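Local coordinates for protein ketosynthase (Streptomyces sp. MSC090213JE08, PDB 6KXD) that probably catalyses decarboxylative condensation of malonyl-ACP with an acyl chain, elongating the product of a highly reducing type II polyketide synthase, at residues A[73-78]-A[149-154]; A[65-70]-A[78-83]; A[351-356]-A[386-391]; A[295-300]-A[356-361]. All blocks are in the same frame, centred on the assembly; numbering follows the deposited sequence.

Interaction 1: A[73-78]-A[149-154]; sequences DDMGRA and STVIAR
Asp-74 and Arg-154 form a salt bridge at one margin of an otherwise apolar contact, where the short 3-10 turn leading into helix 77-93 meets helix 147-156 in the N-terminal half of the thiolase fold. The grip is end-on: both terminal nitrogens of Arg-154 converge on one carboxylate oxygen, with NH1 and NH2 each 3.0 Å from Asp-74 OD2. Because a single acceptor sits between two N-H groups, neither bond is straight; both angles at hydrogen are near 144°. OD2 lies near the guanidinium plane, whereas the carboxylate is turned well out of it, with 52° between the two planes. In Arg-154 CG lies beside the backbone N (chi1 -75°), and a later bend at chi3 swings the guanidinium round to the turn. Replacing Arg-154 by a leucine would probably leave the Asp-74 carboxylate without its charged mate and free to turn. The backbone carbonyl of Asp-74 is also held, by a hydrogen bond from Arg-147 at the start of helix 147-156. Deeper in, Met-75 and Val-151 are buried side chains that point toward one another, and both also touch Val-83 of helix 77-93. On another side of helix 147-156, Thr-150 OG1 is hydrogen-bonded to the carbonyl of Asp-363 of a neighbouring subunit, which places the contact close to the subunit interface. Of the apolar pair, the methylene Met-75 CG makes the nearest approach, 3.8 Å from the methyl Val-151 CG1.

Interaction 2: A[65-70]-A[78-83]; sequences RWIHHV and AGQYAV
Ile-67 packs onto one side of helix 77-93 through Val-83 and Gln-80, so that the irregular segment 65-70 lies as a covering loop over a helix of the N-terminal thiolase-fold half. The apolar part is carried by Ile-67 and Val-83, whose side chains cross at about a right angle. Both are buried and directed toward each other. In Val-83 a chi1 of 174° sets CG1 opposite the backbone N and brings this methyl to the loop, while Val-83 also touches Val-151 and Glu-155 of helix 147-156.

A second kind of contact is made with the backbone and the base of the side chain of Gln-80. The terminal methyl of Ile-67, CD1, reaches past Val-83 to the preceding turn, where it lies 3.8 Å from Gln-80 O and 4.0 Å from Gln-80 CB. This is van der Waals contact, and no hydrogen bond joins the two segments. Beyond its foot, Gln-80 carries its amide across to the chain that precedes the helix, where NE2 donates to the carbonyl of Leu-72.

Polar fastening of the loop comes from outside the pair. Glu-155 receives the backbone N-H of His-68 on OE2 and those of His-69 and Val-70 on OE1, and Arg-87 NE donates to the carbonyl of Trp-66. Between the segments themselves, the nearest apolar approach joins the methylene Ile-67 CG1 to Val-83 CG1, at 3.8 Å.

Interaction 3: A[351-356]-A[386-391]; sequences LAIEHG and RIVQNN
Ile-353 reaches from the last turns of helix 341-355 to the beginning of strand 387-394, touching Val-388 and the backbone of Arg-386. Its CB is directed at the strand but stands back from it, 4.9 Å from Val-388 CG2. The branch that does the work is CG1, which a chi1 of -79° sets beside the backbone N. This methylene comes to 3.6 Å from Val-388 CG2 and also lies 4.1 Å from Arg-386 O, an oxygen that takes its hydrogen bond from Thr-406. At the tip, CD1 passes alongside the same valine methyl, 3.9 Å from Val-388 CG2, the two side chains sliding past each other in opposite directions. Further cover for Ile-353 comes from Leu-404 and Thr-406.

The contact is a helix laid against a sheet in the C-terminal half of the thiolase fold, where strand 387-394 runs between strands 297-299 and 398-405. Val-388 turns to helix 341-355, while Gln-389 and Asn-391 have their amides bound to helix 306-320. Gln-389 NE2 donates to a lone pair of Asn-391 OD1 at 2.6 Å, nearly straight at 163° and close to both amide planes. Tyr-320 OH bonds to Gln-389 OE1 and Glu-312 OE1 to Asn-391 ND2, fixing the rotation of both amides. At the outer margin, the CB of Arg-386 is directed away from the helix, and its NE forms a salt bridge with Asp-384.

Interaction 4: A[295-300]-A[356-361]; sequences IDFISA and GFIPPT
Phe-297 and Ile-358 make the close part of this contact. The isoleucine methyl CG2 sits over a face of the phenylalanine ring in a CH-pi contact, 3.9 Å from the centroid and 15° off the ring normal. Its other branch follows the rim, with Ile-358 CG1 at 3.7 Å from Phe-297 CD1. A chi1 of 77° holds the ring between the backbone N and the carbonyl carbon of Phe-297, presenting that face to the isoleucine. Farther out the touches are fewer: Pro-359 approaches obliquely through CD alone, 3.9 Å from Phe-297 CZ, and Phe-357 offers just its carbonyl oxygen, 4.2 Å from Phe-297 CE1, while its CB is directed away from strand 297-299. Near the more exposed end Asp-296 bends off, its OD2 accepting the backbone N-H groups of Arg-386 and Ile-387. With an alanine in place of Phe-297, Ile-358 would probably lose the ring face under its methyl, and Val-388 and Pro-359 the ring they touch. No hydrogen bond crosses between the segments; van der Waals contact, mostly between side chains, joins the small two-stranded sheet of 357-358 and 381-382 to strand 297-299 of the large sheet, in the C-terminal half of a ketosynthase thiolase fold.

How the interactions relate
The four contacts form two pairs in different halves of the chain. Interactions 1 and 2, with centres 6 Å apart, share Ala-78 and helix 77-93; Val-83 CG2 meets Met-75 SD at 3.6 Å, so salt bridge and loop cover border one apolar cluster. Interactions 3 and 4, with centres 7 Å apart, share Gly-356, whose positive phi turns the chain out of helix 341-355 into strand 357-358. Strands 297-299 and 387-394 are neighbours in one sheet, where Ser-299 N and Gln-389 O probably hydrogen-bond at 2.6 Å. Even between interactions 2 and 3 the centres are about 28 Å apart and the nearest atoms about 14 Å, so the two pairs lie in separate regions of the thiolase fold.

Interaction 1: A[73-78]-A[149-154]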
loop_
_atom_site.group_PDB
_atom_site.type_symbol
_atom_site.label_atom_id
_atom_site.label_comp_id
_atom_site.label_asym_id
_atom_site.label_seq_id
_atom_site.Cartn_x
_atom_site.Cartn_y
_atom_site.Cartn_z
ATOM N N ASP A 73 -4.981 -16.430 15.121
ATOM C CA ASP A 73 -4.087 -15.562 15.798
ATOM C C ASP A 73 -2.941 -15.100 14.869
ATOM O O ASP A 73 -2.125 -14.323 15.288
ATOM C CB ASP A 73 -3.565 -16.156 17.096
ATOM C CG ASP A 73 -2.645 -17.340 16.928
ATOM O OD1 ASP A 73 -2.279 -17.681 15.767
ATOM O OD2 ASP A 73 -2.349 -17.945 17.963
ATOM N N ASP A 74 -2.882 -15.609 13.639
ATOM C CA ASP A 74 -1.896 -15.124 12.678
ATOM C C ASP A 74 -2.349 -13.785 12.107
ATOM O O ASP A 74 -1.617 -13.147 11.388
ATOM C CB ASP A 74 -1.700 -16.149 11.559
ATOM C CG ASP A 74 -0.727 -17.247 11.930
ATOM O OD1 ASP A 74 -0.263 -17.233 13.078
ATOM O OD2 ASP A 74 -0.416 -18.082 11.031
ATOM N N MET A 75 -3.596 -13.414 12.374
ATOM C CA MET A 75 -4.180 -12.197 11.773
ATOM C C MET A 75 -4.837 -11.395 12.875
ATOM O O MET A 75 -5.425 -11.990 13.786
ATOM C CB MET A 75 -5.289 -12.547 10.799
ATOM C CG MET A 75 -4.860 -13.455 9.705
ATOM S SD MET A 75 -6.209 -14.159 8.824
ATOM C CE MET A 75 -6.611 -15.574 9.858
ATOM N N GLY A 76 -4.821 -10.066 12.749
ATOM C CA GLY A 76 -5.761 -9.302 13.468
ATOM C C GLY A 76 -7.061 -9.234 12.716
ATOM O O GLY A 76 -7.267 -9.890 11.695
ATOM N N ARG A 77 -7.947 -8.378 13.199
ATOM C CA ARG A 77 -9.253 -8.300 12.656
ATOM C C ARG A 77 -9.228 -7.914 11.170
ATOM O O ARG A 77 -10.016 -8.398 10.378
ATOM C CB ARG A 77 -10.067 -7.332 13.523
ATOM C CG ARG A 77 -11.554 -7.357 13.224
ATOM C CD ARG A 77 -12.215 -8.708 13.482
ATOM N NE ARG A 77 -12.681 -8.836 14.859
ATOM C CZ ARG A 77 -13.942 -8.718 15.273
ATOM N NH1 ARG A 77 -14.916 -8.403 14.436
ATOM N NH2 ARG A 77 -14.217 -8.928 16.548
ATOM N N ALA A 78 -8.371 -6.960 10.781
ATOM C CA ALA A 78 -8.435 -6.519 9.416
ATOM C C ALA A 78 -8.078 -7.691 8.485
ATOM O O ALA A 78 -8.698 -7.856 7.431
ATOM C CB ALA A 78 -7.517 -5.358 9.191
ATOM N N SER A 149 -2.198 -9.126 2.650
ATOM C CA SER A 149 -2.191 -9.719 1.338
ATOM C C SER A 149 -1.723 -11.156 1.390
ATOM O O SER A 149 -2.340 -11.998 0.770
ATOM C CB SER A 149 -1.327 -8.865 0.385
ATOM O OG SER A 149 -2.144 -7.812 -0.062
ATOM N N THR A 150 -0.653 -11.393 2.129
ATOM C CA THR A 150 -0.015 -12.712 2.168
ATOM C C THR A 150 -0.934 -13.745 2.839
ATOM O O THR A 150 -0.952 -14.905 2.423
ATOM C CB THR A 150 1.354 -12.699 2.851
ATOM O OG1 THR A 150 1.267 -12.292 4.223
ATOM C CG2 THR A 150 2.345 -11.856 2.072
ATOM N N VAL A 151 -1.723 -13.349 3.848
ATOM C CA VAL A 151 -2.581 -14.357 4.507
ATOM C C VAL A 151 -3.653 -14.880 3.554
ATOM O O VAL A 151 -4.115 -15.990 3.766
ATOM C CB VAL A 151 -3.248 -13.867 5.798
ATOM C CG1 VAL A 151 -2.251 -13.739 6.919
ATOM C CG2 VAL A 151 -4.034 -12.590 5.549
ATOM N N ILE A 152 -4.140 -14.053 2.623
ATOM C CA ILE A 152 -5.080 -14.490 1.638
ATOM C C ILE A 152 -4.436 -15.609 0.828
ATOM O O ILE A 152 -5.105 -16.603 0.541
ATOM C CB ILE A 152 -5.549 -13.376 0.715
ATOM C CG1 ILE A 152 -6.363 -12.354 1.513
ATOM C CG2 ILE A 152 -6.303 -13.964 -0.466
ATOM C CD1 ILE A 152 -6.666 -11.110 0.787
ATOM N N ALA A 153 -3.178 -15.395 0.432
ATOM C CA ALA A 153 -2.515 -16.402 -0.387
ATOM C C ALA A 153 -2.428 -17.691 0.433
ATOM O O ALA A 153 -2.600 -18.827 -0.095
ATOM C CB ALA A 153 -1.164 -15.948 -0.868
ATOM N N ARG A 154 -2.097 -17.526 1.707
ATOM C CA ARG A 154 -1.974 -18.655 2.622
ATOM C C ARG A 154 -3.294 -19.420 2.703
ATOM O O ARG A 154 -3.329 -20.650 2.588
ATOM C CB ARG A 154 -1.539 -18.185 4.010
ATOM C CG ARG A 154 -0.071 -17.813 4.079
ATOM C CD ARG A 154 0.352 -17.485 5.486
ATOM N NE ARG A 154 0.173 -18.609 6.381
ATOM C CZ ARG A 154 0.137 -18.492 7.710
ATOM N NH1 ARG A 154 0.364 -17.312 8.259
ATOM N NH2 ARG A 154 -0.108 -19.549 8.468
#

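Interaction 2: A[65-70]-A[78-83]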
loop_
_atom_site.group_PDB
_atom_site.type_symbol
_atom_site.label_atom_id
_atom_site.label_comp_id
_atom_site.label_asym_id
_atom_site.label_seq_id
_atom_site.Cartn_x
_atom_site.Cartn_y
_atom_site.Cartn_z
ATOM N N ARG A 65 -16.780 -19.230 9.447
ATOM C CA ARG A 65 -17.551 -19.425 8.223
ATOM C C ARG A 65 -16.615 -19.432 7.006
ATOM O O ARG A 65 -16.912 -20.078 6.012
ATOM C CB ARG A 65 -18.656 -18.372 8.084
ATOM C CG ARG A 65 -19.927 -18.692 8.859
ATOM C CD ARG A 65 -21.114 -17.773 8.579
ATOM N NE ARG A 65 -21.552 -17.643 7.182
ATOM C CZ ARG A 65 -21.962 -18.635 6.375
ATOM N NH1 ARG A 65 -21.476 -19.860 6.485
ATOM N NH2 ARG A 65 -22.855 -18.384 5.430
ATOM N N TRP A 66 -15.469 -18.741 7.096
ATOM C CA TRP A 66 -14.697 -18.349 5.918
ATOM C C TRP A 66 -13.266 -18.880 5.958
ATOM O O TRP A 66 -12.676 -19.189 4.894
ATOM C CB TRP A 66 -14.678 -16.823 5.843
ATOM C CG TRP A 66 -15.984 -16.207 6.251
ATOM C CD1 TRP A 66 -16.277 -15.542 7.409
ATOM C CD2 TRP A 66 -17.186 -16.223 5.480
ATOM N NE1 TRP A 66 -17.576 -15.110 7.401
ATOM C CE2 TRP A 66 -18.166 -15.542 6.243
ATOM C CE3 TRP A 66 -17.526 -16.752 4.231
ATOM C CZ2 TRP A 66 -19.462 -15.360 5.771
ATOM C CZ3 TRP A 66 -18.817 -16.595 3.782
ATOM C CH2 TRP A 66 -19.767 -15.911 4.544
ATOM N N ILE A 67 -12.702 -18.901 7.168
ATOM C CA ILE A 67 -11.292 -19.125 7.376
ATOM C C ILE A 67 -11.097 -20.551 7.881
ATOM O O ILE A 67 -11.669 -20.940 8.903
ATOM C CB ILE A 67 -10.693 -18.102 8.341
ATOM C CG1 ILE A 67 -10.949 -16.688 7.817
ATOM C CG2 ILE A 67 -9.210 -18.346 8.530
ATOM C CD1 ILE A 67 -10.536 -15.617 8.768
ATOM N N HIS A 68 -10.284 -21.291 7.127
ATOM C CA HIS A 68 -10.143 -22.737 7.333
ATOM C C HIS A 68 -8.716 -23.125 7.688
ATOM O O HIS A 68 -8.508 -24.113 8.462
ATOM C CB HIS A 68 -10.609 -23.470 6.073
ATOM C CG HIS A 68 -12.068 -23.364 5.836
ATOM N ND1 HIS A 68 -12.977 -24.185 6.484
ATOM C CD2 HIS A 68 -12.777 -22.574 5.007
ATOM C CE1 HIS A 68 -14.190 -23.866 6.096
ATOM N NE2 HIS A 68 -14.090 -22.883 5.196
ATOM N N HIS A 69 -7.733 -22.430 7.085
ATOM C CA HIS A 69 -6.372 -22.888 7.035
ATOM C C HIS A 69 -5.465 -22.051 7.911
ATOM O O HIS A 69 -4.600 -22.563 8.486
ATOM C CB HIS A 69 -5.821 -22.877 5.609
ATOM C CG HIS A 69 -6.535 -23.834 4.748
ATOM N ND1 HIS A 69 -7.024 -23.507 3.498
ATOM C CD2 HIS A 69 -6.857 -25.123 4.979
ATOM C CE1 HIS A 69 -7.596 -24.572 2.983
ATOM N NE2 HIS A 69 -7.533 -25.564 3.883
ATOM N N VAL A 70 -5.651 -20.727 7.890
ATOM C CA VAL A 70 -4.779 -19.854 8.578
ATOM C C VAL A 70 -5.260 -19.786 10.023
ATOM O O VAL A 70 -6.402 -19.426 10.261
ATOM C CB VAL A 70 -4.797 -18.461 7.918
ATOM C CG1 VAL A 70 -3.931 -17.506 8.712
ATOM C CG2 VAL A 70 -4.335 -18.533 6.472
ATOM N N ALA A 78 -8.371 -6.960 10.781
ATOM C CA ALA A 78 -8.435 -6.519 9.416
ATOM C C ALA A 78 -8.078 -7.691 8.485
ATOM O O ALA A 78 -8.698 -7.856 7.431
ATOM C CB ALA A 78 -7.517 -5.358 9.191
ATOM N N GLY A 79 -7.054 -8.439 8.880
ATOM C CA GLY A 79 -6.586 -9.617 8.126
ATOM C C GLY A 79 -7.681 -10.657 8.044
ATOM O O GLY A 79 -7.947 -11.209 7.012
ATOM N N GLN A 80 -8.391 -10.859 9.154
ATOM C CA GLN A 80 -9.490 -11.793 9.125
ATOM C C GLN A 80 -10.549 -11.319 8.142
ATOM O O GLN A 80 -11.031 -12.085 7.334
ATOM C CB GLN A 80 -10.050 -12.065 10.522
ATOM C CG GLN A 80 -9.022 -12.674 11.439
ATOM C CD GLN A 80 -9.564 -12.803 12.842
ATOM O OE1 GLN A 80 -10.767 -12.723 13.061
ATOM N NE2 GLN A 80 -8.680 -13.071 13.765
ATOM N N TYR A 81 -10.884 -10.023 8.156
ATOM C CA TYR A 81 -11.858 -9.586 7.224
ATOM C C TYR A 81 -11.401 -9.794 5.784
ATOM O O TYR A 81 -12.213 -10.175 4.896
ATOM C CB TYR A 81 -12.168 -8.107 7.412
ATOM C CG TYR A 81 -12.847 -7.719 8.693
ATOM C CD1 TYR A 81 -13.567 -8.626 9.454
ATOM C CD2 TYR A 81 -12.853 -6.396 9.109
ATOM C CE1 TYR A 81 -14.199 -8.236 10.621
ATOM C CE2 TYR A 81 -13.506 -5.993 10.262
ATOM C CZ TYR A 81 -14.204 -6.922 11.011
ATOM O OH TYR A 81 -14.849 -6.599 12.166
ATOM N N ALA A 82 -10.107 -9.550 5.540
ATOM C CA ALA A 82 -9.582 -9.609 4.207
ATOM C C ALA A 82 -9.735 -11.043 3.671
ATOM O O ALA A 82 -10.228 -11.280 2.547
ATOM C CB ALA A 82 -8.142 -9.210 4.223
ATOM N N VAL A 83 -9.336 -11.969 4.537
ATOM C CA VAL A 83 -9.308 -13.405 4.187
ATOM C C VAL A 83 -10.755 -13.877 3.974
ATOM O O VAL A 83 -11.047 -14.549 2.975
ATOM C CB VAL A 83 -8.578 -14.229 5.267
ATOM C CG1 VAL A 83 -8.678 -15.723 4.992
ATOM C CG2 VAL A 83 -7.110 -13.871 5.396
#

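Interaction 3: A[351-356]-A[386-391]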
loop_
_atom_site.group_PDB
_atom_site.type_symbol
_atom_site.label_atom_id
_atom_site.label_comp_id
_atom_site.label_asym_id
_atom_site.label_seq_id
_atom_site.Cartn_x
_atom_site.Cartn_y
_atom_site.Cartn_z
ATOM N N LEU A 351 -22.398 -3.793 -8.312
ATOM C CA LEU A 351 -23.715 -4.345 -7.983
ATOM C C LEU A 351 -24.802 -3.410 -8.531
ATOM O O LEU A 351 -25.881 -3.857 -9.002
ATOM C CB LEU A 351 -23.795 -4.486 -6.471
ATOM C CG LEU A 351 -23.023 -5.657 -5.884
ATOM C CD1 LEU A 351 -23.060 -5.622 -4.370
ATOM C CD2 LEU A 351 -23.546 -6.991 -6.421
ATOM N N ALA A 352 -24.500 -2.111 -8.496
ATOM C CA ALA A 352 -25.384 -1.088 -9.009
ATOM C C ALA A 352 -25.557 -1.315 -10.500
ATOM O O ALA A 352 -26.700 -1.247 -10.974
ATOM C CB ALA A 352 -24.868 0.297 -8.729
ATOM N N ILE A 353 -24.442 -1.598 -11.200
ATOM C CA ILE A 353 -24.414 -1.913 -12.631
ATOM C C ILE A 353 -25.279 -3.142 -12.910
ATOM O O ILE A 353 -26.134 -3.074 -13.785
ATOM C CB ILE A 353 -22.983 -2.128 -13.158
ATOM C CG1 ILE A 353 -22.278 -0.791 -13.405
ATOM C CG2 ILE A 353 -22.985 -3.000 -14.401
ATOM C CD1 ILE A 353 -20.768 -0.890 -13.415
ATOM N N GLU A 354 -24.988 -4.233 -12.193
ATOM C CA GLU A 354 -25.555 -5.560 -12.383
ATOM C C GLU A 354 -27.072 -5.541 -12.122
ATOM O O GLU A 354 -27.816 -6.173 -12.856
ATOM C CB GLU A 354 -24.834 -6.532 -11.444
ATOM C CG GLU A 354 -25.101 -8.005 -11.713
ATOM C CD GLU A 354 -24.464 -8.959 -10.703
ATOM O OE1 GLU A 354 -23.955 -8.485 -9.674
ATOM O OE2 GLU A 354 -24.495 -10.184 -10.934
ATOM N N HIS A 355 -27.511 -4.828 -11.072
ATOM C CA HIS A 355 -28.879 -4.894 -10.544
ATOM C C HIS A 355 -29.694 -3.651 -10.932
ATOM O O HIS A 355 -30.850 -3.556 -10.560
ATOM C CB HIS A 355 -28.857 -5.125 -9.026
ATOM C CG HIS A 355 -28.310 -6.464 -8.679
ATOM N ND1 HIS A 355 -29.004 -7.627 -8.952
ATOM C CD2 HIS A 355 -27.106 -6.842 -8.183
ATOM C CE1 HIS A 355 -28.265 -8.662 -8.597
ATOM N NE2 HIS A 355 -27.106 -8.206 -8.119
ATOM N N GLY A 356 -29.098 -2.730 -11.700
ATOM C CA GLY A 356 -29.799 -1.580 -12.261
ATOM C C GLY A 356 -30.357 -0.688 -11.163
ATOM O O GLY A 356 -31.502 -0.263 -11.220
ATOM N N ARG A 386 -25.129 1.694 -16.703
ATOM C CA ARG A 386 -24.225 0.965 -17.573
ATOM C C ARG A 386 -22.756 1.249 -17.183
ATOM O O ARG A 386 -21.935 0.371 -17.332
ATOM C CB ARG A 386 -24.496 1.307 -19.045
ATOM C CG ARG A 386 -25.877 0.910 -19.564
ATOM C CD ARG A 386 -26.309 1.777 -20.743
ATOM N NE ARG A 386 -26.509 3.186 -20.370
ATOM C CZ ARG A 386 -26.509 4.219 -21.217
ATOM N NH1 ARG A 386 -26.445 4.009 -22.521
ATOM N NH2 ARG A 386 -26.562 5.461 -20.758
ATOM N N ILE A 387 -22.449 2.477 -16.740
ATOM C CA ILE A 387 -21.071 2.914 -16.482
ATOM C C ILE A 387 -21.076 3.747 -15.202
ATOM O O ILE A 387 -21.907 4.652 -15.038
ATOM C CB ILE A 387 -20.493 3.675 -17.698
ATOM C CG1 ILE A 387 -20.580 2.829 -18.976
ATOM C CG2 ILE A 387 -19.065 4.147 -17.423
ATOM C CD1 ILE A 387 -19.964 3.470 -20.203
ATOM N N VAL A 388 -20.164 3.415 -14.277
ATOM C CA VAL A 388 -20.139 4.041 -12.982
ATOM C C VAL A 388 -18.695 4.445 -12.648
ATOM O O VAL A 388 -17.762 3.754 -12.978
ATOM C CB VAL A 388 -20.728 3.129 -11.898
ATOM C CG1 VAL A 388 -20.741 3.814 -10.545
ATOM C CG2 VAL A 388 -22.118 2.634 -12.259
ATOM N N GLN A 389 -18.565 5.633 -12.065
ATOM C CA GLN A 389 -17.306 6.153 -11.545
ATOM C C GLN A 389 -17.304 5.990 -10.020
ATOM O O GLN A 389 -18.239 6.327 -9.322
ATOM C CB GLN A 389 -17.120 7.592 -12.012
ATOM C CG GLN A 389 -15.984 8.325 -11.325
ATOM C CD GLN A 389 -15.932 9.753 -11.812
ATOM O OE1 GLN A 389 -16.148 10.028 -12.986
ATOM N NE2 GLN A 389 -15.649 10.672 -10.914
ATOM N N ASN A 390 -16.220 5.412 -9.510
ATOM C CA ASN A 390 -16.033 5.307 -8.099
ATOM C C ASN A 390 -14.810 6.123 -7.701
ATOM O O ASN A 390 -13.697 5.765 -8.067
ATOM C CB ASN A 390 -15.814 3.847 -7.711
ATOM C CG ASN A 390 -15.706 3.605 -6.224
ATOM O OD1 ASN A 390 -16.570 4.052 -5.454
ATOM N ND2 ASN A 390 -14.681 2.854 -5.824
ATOM N N ASN A 391 -15.050 7.165 -6.905
ATOM C CA ASN A 391 -14.084 8.089 -6.484
ATOM C C ASN A 391 -13.492 7.665 -5.149
ATOM O O ASN A 391 -14.138 7.070 -4.281
ATOM C CB ASN A 391 -14.631 9.493 -6.247
ATOM C CG ASN A 391 -14.998 10.233 -7.514
ATOM O OD1 ASN A 391 -14.862 9.725 -8.623
ATOM N ND2 ASN A 391 -15.462 11.458 -7.343
#

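Interaction 4: A[295-300]-A[356-361]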
loop_
_atom_site.group_PDB
_atom_site.type_symbol
_atom_site.label_atom_id
_atom_site.label_comp_id
_atom_site.label_asym_id
_atom_site.label_seq_id
_atom_site.Cartn_x
_atom_site.Cartn_y
_atom_site.Cartn_z
ATOM N N ILE A 295 -21.361 8.527 -18.130
ATOM C CA ILE A 295 -21.338 8.135 -16.714
ATOM C C ILE A 295 -22.752 8.251 -16.125
ATOM O O ILE A 295 -23.356 9.319 -16.097
ATOM C CB ILE A 295 -20.312 8.960 -15.917
ATOM C CG1 ILE A 295 -18.882 8.740 -16.433
ATOM C CG2 ILE A 295 -20.474 8.673 -14.427
ATOM C CD1 ILE A 295 -18.381 7.313 -16.369
ATOM N N ASP A 296 -23.258 7.127 -15.610
ATOM C CA ASP A 296 -24.607 7.045 -15.077
ATOM C C ASP A 296 -24.662 7.610 -13.666
ATOM O O ASP A 296 -25.592 8.313 -13.340
ATOM C CB ASP A 296 -25.125 5.616 -15.201
ATOM C CG ASP A 296 -25.246 5.292 -16.677
ATOM O OD1 ASP A 296 -25.809 6.151 -17.399
ATOM O OD2 ASP A 296 -24.687 4.268 -17.111
ATOM N N PHE A 297 -23.674 7.290 -12.823
ATOM C CA PHE A 297 -23.533 7.979 -11.550
ATOM C C PHE A 297 -22.075 7.870 -11.070
ATOM O O PHE A 297 -21.302 7.055 -11.541
ATOM C CB PHE A 297 -24.547 7.489 -10.503
ATOM C CG PHE A 297 -24.255 6.160 -9.853
ATOM C CD1 PHE A 297 -24.595 4.977 -10.484
ATOM C CD2 PHE A 297 -23.584 6.093 -8.640
ATOM C CE1 PHE A 297 -24.317 3.755 -9.892
ATOM C CE2 PHE A 297 -23.280 4.872 -8.058
ATOM C CZ PHE A 297 -23.675 3.706 -8.670
ATOM N N ILE A 298 -21.740 8.772 -10.160
ATOM C CA ILE A 298 -20.502 8.780 -9.440
ATOM C C ILE A 298 -20.799 8.247 -8.055
ATOM O O ILE A 298 -21.720 8.744 -7.378
ATOM C CB ILE A 298 -19.923 10.202 -9.388
ATOM C CG1 ILE A 298 -19.685 10.740 -10.795
ATOM C CG2 ILE A 298 -18.679 10.241 -8.500
ATOM C CD1 ILE A 298 -19.550 12.246 -10.888
ATOM N N SER A 299 -20.034 7.230 -7.647
ATOM C CA SER A 299 -19.893 6.849 -6.260
ATOM C C SER A 299 -18.776 7.728 -5.673
ATOM O O SER A 299 -17.576 7.542 -5.979
ATOM C CB SER A 299 -19.564 5.377 -6.110
ATOM O OG SER A 299 -19.181 5.084 -4.770
ATOM N N ALA A 300 -19.190 8.724 -4.899
ATOM C CA ALA A 300 -18.351 9.769 -4.396
ATOM C C ALA A 300 -17.484 9.234 -3.259
ATOM O O ALA A 300 -17.877 8.308 -2.583
ATOM C CB ALA A 300 -19.186 10.924 -3.927
ATOM N N GLY A 356 -29.098 -2.730 -11.700
ATOM C CA GLY A 356 -29.799 -1.580 -12.261
ATOM C C GLY A 356 -30.357 -0.688 -11.163
ATOM O O GLY A 356 -31.502 -0.263 -11.220
ATOM N N PHE A 357 -29.528 -0.383 -10.157
ATOM C CA PHE A 357 -29.906 0.578 -9.119
ATOM C C PHE A 357 -28.756 1.534 -8.786
ATOM O O PHE A 357 -27.611 1.301 -9.127
ATOM C CB PHE A 357 -30.366 -0.137 -7.857
ATOM C CG PHE A 357 -29.261 -0.682 -6.997
ATOM C CD1 PHE A 357 -28.730 0.074 -5.964
ATOM C CD2 PHE A 357 -28.794 -1.970 -7.188
ATOM C CE1 PHE A 357 -27.734 -0.446 -5.155
ATOM C CE2 PHE A 357 -27.812 -2.494 -6.363
ATOM C CZ PHE A 357 -27.271 -1.721 -5.363
ATOM N N ILE A 358 -29.119 2.622 -8.107
ATOM C CA ILE A 358 -28.199 3.598 -7.620
ATOM C C ILE A 358 -28.433 3.695 -6.125
ATOM O O ILE A 358 -29.534 4.041 -5.679
ATOM C CB ILE A 358 -28.363 4.964 -8.307
ATOM C CG1 ILE A 358 -28.197 4.886 -9.820
ATOM C CG2 ILE A 358 -27.386 5.963 -7.697
ATOM C CD1 ILE A 358 -28.486 6.202 -10.492
ATOM N N PRO A 359 -27.416 3.355 -5.302
ATOM C CA PRO A 359 -27.589 3.310 -3.865
ATOM C C PRO A 359 -27.692 4.743 -3.383
ATOM O O PRO A 359 -27.162 5.648 -4.037
ATOM C CB PRO A 359 -26.320 2.623 -3.356
ATOM C CG PRO A 359 -25.282 2.972 -4.393
ATOM C CD PRO A 359 -26.045 3.000 -5.701
ATOM N N PRO A 360 -28.361 4.966 -2.232
ATOM C CA PRO A 360 -28.646 6.318 -1.760
ATOM C C PRO A 360 -27.550 6.955 -0.911
ATOM O O PRO A 360 -26.786 6.245 -0.232
ATOM C CB PRO A 360 -29.857 6.141 -0.831
ATOM C CG PRO A 360 -29.708 4.723 -0.307
ATOM C CD PRO A 360 -28.950 3.935 -1.363
ATOM N N THR A 361 -27.554 8.293 -0.912
ATOM C CA THR A 361 -26.950 9.075 0.137
ATOM C C THR A 361 -28.006 9.279 1.230
ATOM O O THR A 361 -28.940 10.085 1.049
ATOM C CB THR A 361 -26.433 10.418 -0.393
ATOM O OG1 THR A 361 -25.739 10.188 -1.615
ATOM C CG2 THR A 361 -25.579 11.138 0.626
#